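Local coordinates for metallocarboxypeptidase (Trypanosoma cruzi, PDB 3DWC), which probably catalyses the release of C-terminal amino acids other than proline, with broad specificity, as a metal-dependent carboxypeptidase of the M32 family, at residues A272-N277 / G295-Q300; N123-F128 / E404-D409. All blocks are in the same frame, centred on the assembly; numbering follows the deposited sequence.

Interaction 1 of 2, residues A272-N277 / G295-Q300; sequences AKYEQN and GVHEGQ. With CO (cobalt (II) ion), chain Q.
One hydrogen bond links 272-277 to 295-300, from H297 to E275. NE2 of H297 donates to OE1 of E275 over 2.7 Å and nearly straight (164°), using the oxygen's anti lone pair. Imidazole and carboxylate are almost coplanar, 7° apart, and the bend of the glutamate chain at chi2 (-67°) brings its end to the ring edge. OE2 makes a salt bridge to K244, so the carboxylate is held at both oxygens and can in turn fix the rotation of the imidazole through NE2.

Aromatic and apolar contacts centre on Y274. Its ring presents an edge to one face of H297 in an edge-to-face pair, with CD2 of Y274 above the imidazole centre and centroids 4.9 Å apart. CD2 of Y274 also lies 3.5 Å from CG of Q300, while CG1 of V296 packs 3.8 Å from CE2 of Y274. The phenol OH is hydrogen-bonded to the backbone N of R292.

Metal coordination falls to E298, the residue after H297. Its OE2 binds cobalt at 2.2 Å, and H267 and H271 of the HExxH motif, which precede Y274 on the same helix by about two turns and one, complete the protein ligands. Since H297 also meets the ring of H271, the contact forms second-shell packing around the metal site.

Helices 259-276 and 294-309 thus meet in the interior, with strand 246-251 beside A272 and E275, helix 456-467 against V296, and helix 421-441 against E298 and Q300.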
loop_
_atom_site.group_PDB
_atom_site.type_symbol
_atom_site.label_atom_id
_atom_site.label_comp_id
_atom_site.label_asym_id
_atom_site.label_seq_id
_atom_site.Cartn_x
_atom_site.Cartn_y
_atom_site.Cartn_z
ATOM N N ALA B 272 12.776 -12.092 -7.167
ATOM C CA ALA B 272 12.099 -11.081 -7.976
ATOM C C ALA B 272 12.154 -11.361 -9.454
ATOM O O ALA B 272 11.163 -11.132 -10.179
ATOM C CB ALA B 272 12.692 -9.680 -7.700
ATOM N N LYS B 273 13.303 -11.819 -9.926
ATOM C CA LYS B 273 13.461 -12.069 -11.373
ATOM C C LYS B 273 12.520 -13.173 -11.800
ATOM O O LYS B 273 11.970 -13.147 -12.902
ATOM C CB LYS B 273 14.900 -12.466 -11.701
ATOM C CG LYS B 273 15.970 -11.322 -11.524
ATOM C CD LYS B 273 15.743 -10.131 -12.477
ATOM C CE LYS B 273 16.035 -10.509 -13.962
ATOM N NZ LYS B 273 15.773 -9.363 -14.878
ATOM N N TYR B 274 12.312 -14.150 -10.937
ATOM C CA TYR B 274 11.355 -15.208 -11.229
ATOM C C TYR B 274 9.941 -14.622 -11.339
ATOM O O TYR B 274 9.253 -14.806 -12.374
ATOM C CB TYR B 274 11.452 -16.306 -10.172
ATOM C CG TYR B 274 10.770 -17.641 -10.427
ATOM C CD1 TYR B 274 10.161 -17.969 -11.633
ATOM C CD2 TYR B 274 10.783 -18.596 -9.445
ATOM C CE1 TYR B 274 9.561 -19.281 -11.818
ATOM C CE2 TYR B 274 10.174 -19.859 -9.607
ATOM C CZ TYR B 274 9.584 -20.187 -10.806
ATOM O OH TYR B 274 9.031 -21.431 -10.948
ATOM N N GLU B 275 9.538 -13.880 -10.303
ATOM C CA GLU B 275 8.225 -13.234 -10.266
ATOM C C GLU B 275 7.988 -12.287 -11.461
ATOM O O GLU B 275 6.905 -12.340 -12.082
ATOM C CB GLU B 275 8.012 -12.528 -8.917
ATOM C CG GLU B 275 7.941 -13.508 -7.724
ATOM C CD GLU B 275 6.695 -14.397 -7.780
ATOM O OE1 GLU B 275 6.735 -15.594 -7.413
ATOM O OE2 GLU B 275 5.655 -13.896 -8.219
ATOM N N GLN B 276 8.995 -11.478 -11.843
ATOM C CA GLN B 276 8.823 -10.474 -12.895
ATOM C C GLN B 276 8.752 -11.082 -14.269
ATOM O O GLN B 276 8.307 -10.413 -15.222
ATOM C CB GLN B 276 9.995 -9.445 -12.921
ATOM C CG GLN B 276 10.016 -8.493 -11.735
ATOM C CD GLN B 276 10.896 -7.282 -11.968
ATOM O OE1 GLN B 276 11.984 -7.361 -12.614
ATOM N NE2 GLN B 276 10.402 -6.121 -11.505
ATOM N N ASN B 277 9.276 -12.307 -14.398
ATOM C CA ASN B 277 9.306 -12.996 -15.659
ATOM C C ASN B 277 8.525 -14.288 -15.693
ATOM O O ASN B 277 8.733 -15.098 -16.608
ATOM C CB ASN B 277 10.744 -13.239 -16.073
ATOM C CG ASN B 277 11.476 -11.958 -16.281
ATOM O OD1 ASN B 277 11.359 -11.356 -17.345
ATOM N ND2 ASN B 277 12.171 -11.488 -15.249
ATOM N N GLY B 295 10.939 -24.732 -3.444
ATOM C CA GLY B 295 12.274 -25.193 -3.786
ATOM C C GLY B 295 12.722 -24.610 -5.130
ATOM O O GLY B 295 13.874 -24.190 -5.296
ATOM N N VAL B 296 11.832 -24.580 -6.104
ATOM C CA VAL B 296 12.180 -23.889 -7.339
ATOM C C VAL B 296 12.398 -22.389 -7.101
ATOM O O VAL B 296 13.383 -21.855 -7.576
ATOM C CB VAL B 296 11.196 -24.197 -8.505
ATOM C CG1 VAL B 296 11.572 -23.380 -9.761
ATOM C CG2 VAL B 296 11.169 -25.691 -8.761
ATOM N N HIS B 297 11.600 -21.757 -6.240
ATOM C CA HIS B 297 11.762 -20.318 -5.955
ATOM C C HIS B 297 13.098 -20.031 -5.260
ATOM O O HIS B 297 13.881 -19.165 -5.702
ATOM C CB HIS B 297 10.590 -19.817 -5.109
ATOM C CG HIS B 297 10.062 -18.501 -5.553
ATOM N ND1 HIS B 297 10.883 -17.432 -5.826
ATOM C CD2 HIS B 297 8.813 -18.120 -5.901
ATOM C CE1 HIS B 297 10.149 -16.412 -6.233
ATOM N NE2 HIS B 297 8.885 -16.806 -6.291
ATOM N N GLU B 298 13.381 -20.786 -4.197
ATOM C CA GLU B 298 14.617 -20.624 -3.423
ATOM C C GLU B 298 15.810 -21.062 -4.269
ATOM O O GLU B 298 16.925 -20.599 -4.047
ATOM C CB GLU B 298 14.526 -21.406 -2.087
ATOM C CG GLU B 298 15.695 -21.183 -1.161
ATOM C CD GLU B 298 15.704 -19.801 -0.500
ATOM O OE1 GLU B 298 16.510 -19.598 0.446
ATOM O OE2 GLU B 298 14.899 -18.942 -0.883
ATOM N N GLY B 299 15.566 -21.881 -5.300
ATOM C CA GLY B 299 16.582 -22.167 -6.298
ATOM C C GLY B 299 16.997 -20.964 -7.130
ATOM O O GLY B 299 18.170 -20.823 -7.529
ATOM N N GLN B 300 16.042 -20.105 -7.429
ATOM C CA GLN B 300 16.326 -18.831 -8.045
ATOM C C GLN B 300 16.999 -17.819 -7.113
ATOM O O GLN B 300 17.919 -17.112 -7.526
ATOM C CB GLN B 300 15.042 -18.256 -8.640
ATOM C CG GLN B 300 14.271 -19.218 -9.591
ATOM C CD GLN B 300 15.124 -20.038 -10.530
ATOM O OE1 GLN B 300 15.728 -19.518 -11.477
ATOM N NE2 GLN B 300 15.210 -21.339 -10.252
HETATM CO CO CO Q . 14.553 -16.905 -0.134
HETATM O O HOH W 1 15.023 -17.628 1.446
HETATM O O HOH W 2 14.085 -15.031 1.034
HETATM O O HOH W 3 12.724 -17.562 0.851
#

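Interaction 2 of 2, residues N123-F128 / E404-D409; sequences NDFAGF and EGCLQD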
loop_
_atom_site.group_PDB
_atom_site.type_symbol
_atom_site.label_atom_id
_atom_site.label_comp_id
_atom_site.label_asym_id
_atom_site.label_seq_id
_atom_site.Cartn_x
_atom_site.Cartn_y
_atom_site.Cartn_z
ATOM N N ASN B 123 14.291 -18.684 27.323
ATOM C CA ASN B 123 14.931 -20.013 27.328
ATOM C C ASN B 123 14.078 -21.104 28.009
ATOM O O ASN B 123 14.607 -22.019 28.646
ATOM C CB ASN B 123 16.334 -19.939 27.963
ATOM C CG ASN B 123 17.251 -21.111 27.553
ATOM O OD1 ASN B 123 16.905 -21.949 26.712
ATOM N ND2 ASN B 123 18.419 -21.170 28.174
ATOM N N ASP B 124 12.761 -21.021 27.828
ATOM C CA ASP B 124 11.803 -21.810 28.609
ATOM C C ASP B 124 11.006 -22.782 27.742
ATOM O O ASP B 124 9.901 -22.479 27.285
ATOM C CB ASP B 124 10.841 -20.873 29.332
ATOM C CG ASP B 124 9.991 -21.592 30.389
ATOM O OD1 ASP B 124 10.446 -22.622 30.940
ATOM O OD2 ASP B 124 8.870 -21.115 30.667
ATOM N N PHE B 125 11.572 -23.960 27.520
ATOM C CA PHE B 125 10.943 -24.937 26.635
ATOM C C PHE B 125 9.725 -25.550 27.312
ATOM O O PHE B 125 8.709 -25.825 26.666
ATOM C CB PHE B 125 11.916 -26.046 26.266
ATOM C CG PHE B 125 11.291 -27.115 25.431
ATOM C CD1 PHE B 125 11.113 -26.923 24.069
ATOM C CD2 PHE B 125 10.853 -28.302 26.006
ATOM C CE1 PHE B 125 10.520 -27.900 23.299
ATOM C CE2 PHE B 125 10.258 -29.285 25.237
ATOM C CZ PHE B 125 10.095 -29.091 23.890
ATOM N N ALA B 126 9.879 -25.792 28.604
ATOM C CA ALA B 126 8.817 -26.307 29.499
ATOM C C ALA B 126 7.508 -25.493 29.509
ATOM O O ALA B 126 6.418 -26.073 29.577
ATOM C CB ALA B 126 9.357 -26.411 30.873
ATOM N N GLY B 127 7.625 -24.165 29.442
ATOM C CA GLY B 127 6.469 -23.289 29.228
ATOM C C GLY B 127 5.896 -23.352 27.814
ATOM O O GLY B 127 4.705 -23.073 27.605
ATOM N N PHE B 128 6.727 -23.709 26.838
ATOM C CA PHE B 128 6.257 -23.855 25.463
ATOM C C PHE B 128 5.590 -25.205 25.262
ATOM O O PHE B 128 4.604 -25.305 24.545
ATOM C CB PHE B 128 7.408 -23.688 24.472
ATOM C CG PHE B 128 6.960 -23.613 23.026
ATOM C CD1 PHE B 128 6.059 -22.629 22.607
ATOM C CD2 PHE B 128 7.437 -24.516 22.088
ATOM C CE1 PHE B 128 5.639 -22.554 21.275
ATOM C CE2 PHE B 128 7.021 -24.445 20.745
ATOM C CZ PHE B 128 6.115 -23.465 20.345
ATOM N N GLU B 404 18.520 -20.777 21.700
ATOM C CA GLU B 404 19.327 -20.889 20.479
ATOM C C GLU B 404 19.335 -22.324 19.957
ATOM O O GLU B 404 20.033 -22.630 18.994
ATOM C CB GLU B 404 20.763 -20.421 20.756
ATOM C CG GLU B 404 20.854 -19.065 21.468
ATOM C CD GLU B 404 22.278 -18.534 21.523
ATOM O OE1 GLU B 404 23.073 -19.053 22.307
ATOM O OE2 GLU B 404 22.614 -17.613 20.749
ATOM N N GLY B 405 18.571 -23.194 20.603
ATOM C CA GLY B 405 18.339 -24.566 20.166
ATOM C C GLY B 405 16.976 -24.667 19.512
ATOM O O GLY B 405 16.689 -23.927 18.575
ATOM N N CYS B 406 16.118 -25.552 20.023
ATOM C CA CYS B 406 14.829 -25.862 19.373
ATOM C C CYS B 406 13.813 -24.723 19.308
ATOM O O CYS B 406 12.946 -24.741 18.434
ATOM C CB CYS B 406 14.182 -27.136 19.967
ATOM S SG CYS B 406 13.755 -27.107 21.725
ATOM N N LEU B 407 13.936 -23.716 20.171
ATOM C CA LEU B 407 13.003 -22.567 20.161
ATOM C C LEU B 407 13.367 -21.419 19.200
ATOM O O LEU B 407 12.634 -20.429 19.136
ATOM C CB LEU B 407 12.858 -21.969 21.568
ATOM C CG LEU B 407 12.331 -22.840 22.712
ATOM C CD1 LEU B 407 12.285 -22.005 23.987
ATOM C CD2 LEU B 407 10.949 -23.446 22.397
ATOM N N GLN B 408 14.480 -21.523 18.479
ATOM C CA GLN B 408 14.975 -20.396 17.709
ATOM C C GLN B 408 14.110 -19.982 16.522
ATOM O O GLN B 408 14.109 -18.815 16.168
ATOM C CB GLN B 408 16.398 -20.667 17.214
ATOM C CG GLN B 408 16.496 -21.710 16.122
ATOM C CD GLN B 408 17.882 -21.840 15.563
ATOM O OE1 GLN B 408 18.181 -21.392 14.433
ATOM N NE2 GLN B 408 18.746 -22.444 16.333
ATOM N N ASP B 409 13.388 -20.914 15.891
ATOM C CA ASP B 409 12.613 -20.559 14.685
ATOM C C ASP B 409 11.104 -20.396 14.977
ATOM O O ASP B 409 10.505 -21.211 15.687
ATOM C CB ASP B 409 12.824 -21.586 13.554
ATOM C CG ASP B 409 14.187 -21.450 12.868
ATOM O OD1 ASP B 409 14.746 -22.487 12.458
ATOM O OD2 ASP B 409 14.706 -20.313 12.707
#
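L407 packs against the start of helix 125-147 and the residue before it, and its two methyl groups serve different partners. CD2 of L407 approaches the F125 ring at its edge, near the ring plane, 3.9 Å from CD1 of F125. The same methyl, CD2 of L407, lies 3.7 Å from CD2 of F128, where the two side chains run past each other in opposite directions and the approach to the ring is oblique. CD1 of L407, the other branch, rests on backbone, 4.0 Å from the N of D124. With CG anti to the carbonyl carbon (chi1 -60°), the L407 fork faces helix 125-147. The extended CD1 branch runs on to the D124 backbone and leaves CD2 to the two rings.

C406 comes to F125 from another direction. Its sulfur stands 4.4 Å from the ring centroid and 49° off the ring normal, an oblique sulfur-aromatic contact whose nearest ring atom is CD1 of F125, 3.5 Å from SG of C406. A chi1 of 61° sets SG between the backbone N and the carbonyl carbon, from where it reaches the ring. F125 therefore has CD1 near both the leucine methyl and the sulfur. Successive residues of a type I turn, G405 to Q408, supply these two groups.

N123 closes the preceding helix in a Schellman motif, and its amide spans to the loop, with OD1 accepting from the N of K403 and ND2 donating to the O of G400.

The contact joins the junction of helices 99-122 and 125-147 to the long loop preceding helix 421-441. Helix 382-394 covers the cysteine side through V382, P383 and W386, while W116 of helix 99-122 donates to the carbonyl oxygen of L407.

Overall arrangement
The two contacts differ in depth and in the elements they join. Interaction 1 pairs two helices beside the metal, its centre about 9 Å from the centre of the chain; interaction 2, whose centre lies about 23 Å from that of the chain, sets a helix start against a loop and is partly buried, away from the annotated sites. Interaction 1 combines a charged hydrogen-bonding partner with aromatic packing, whereas interaction 2 meets through apolar and sulfur-aromatic contacts. They share no secondary-structure element and do not touch, their nearest atoms being about 12 Å apart. Along the sequence, interaction 1 lies within the stretch of chain that interaction 2 brackets.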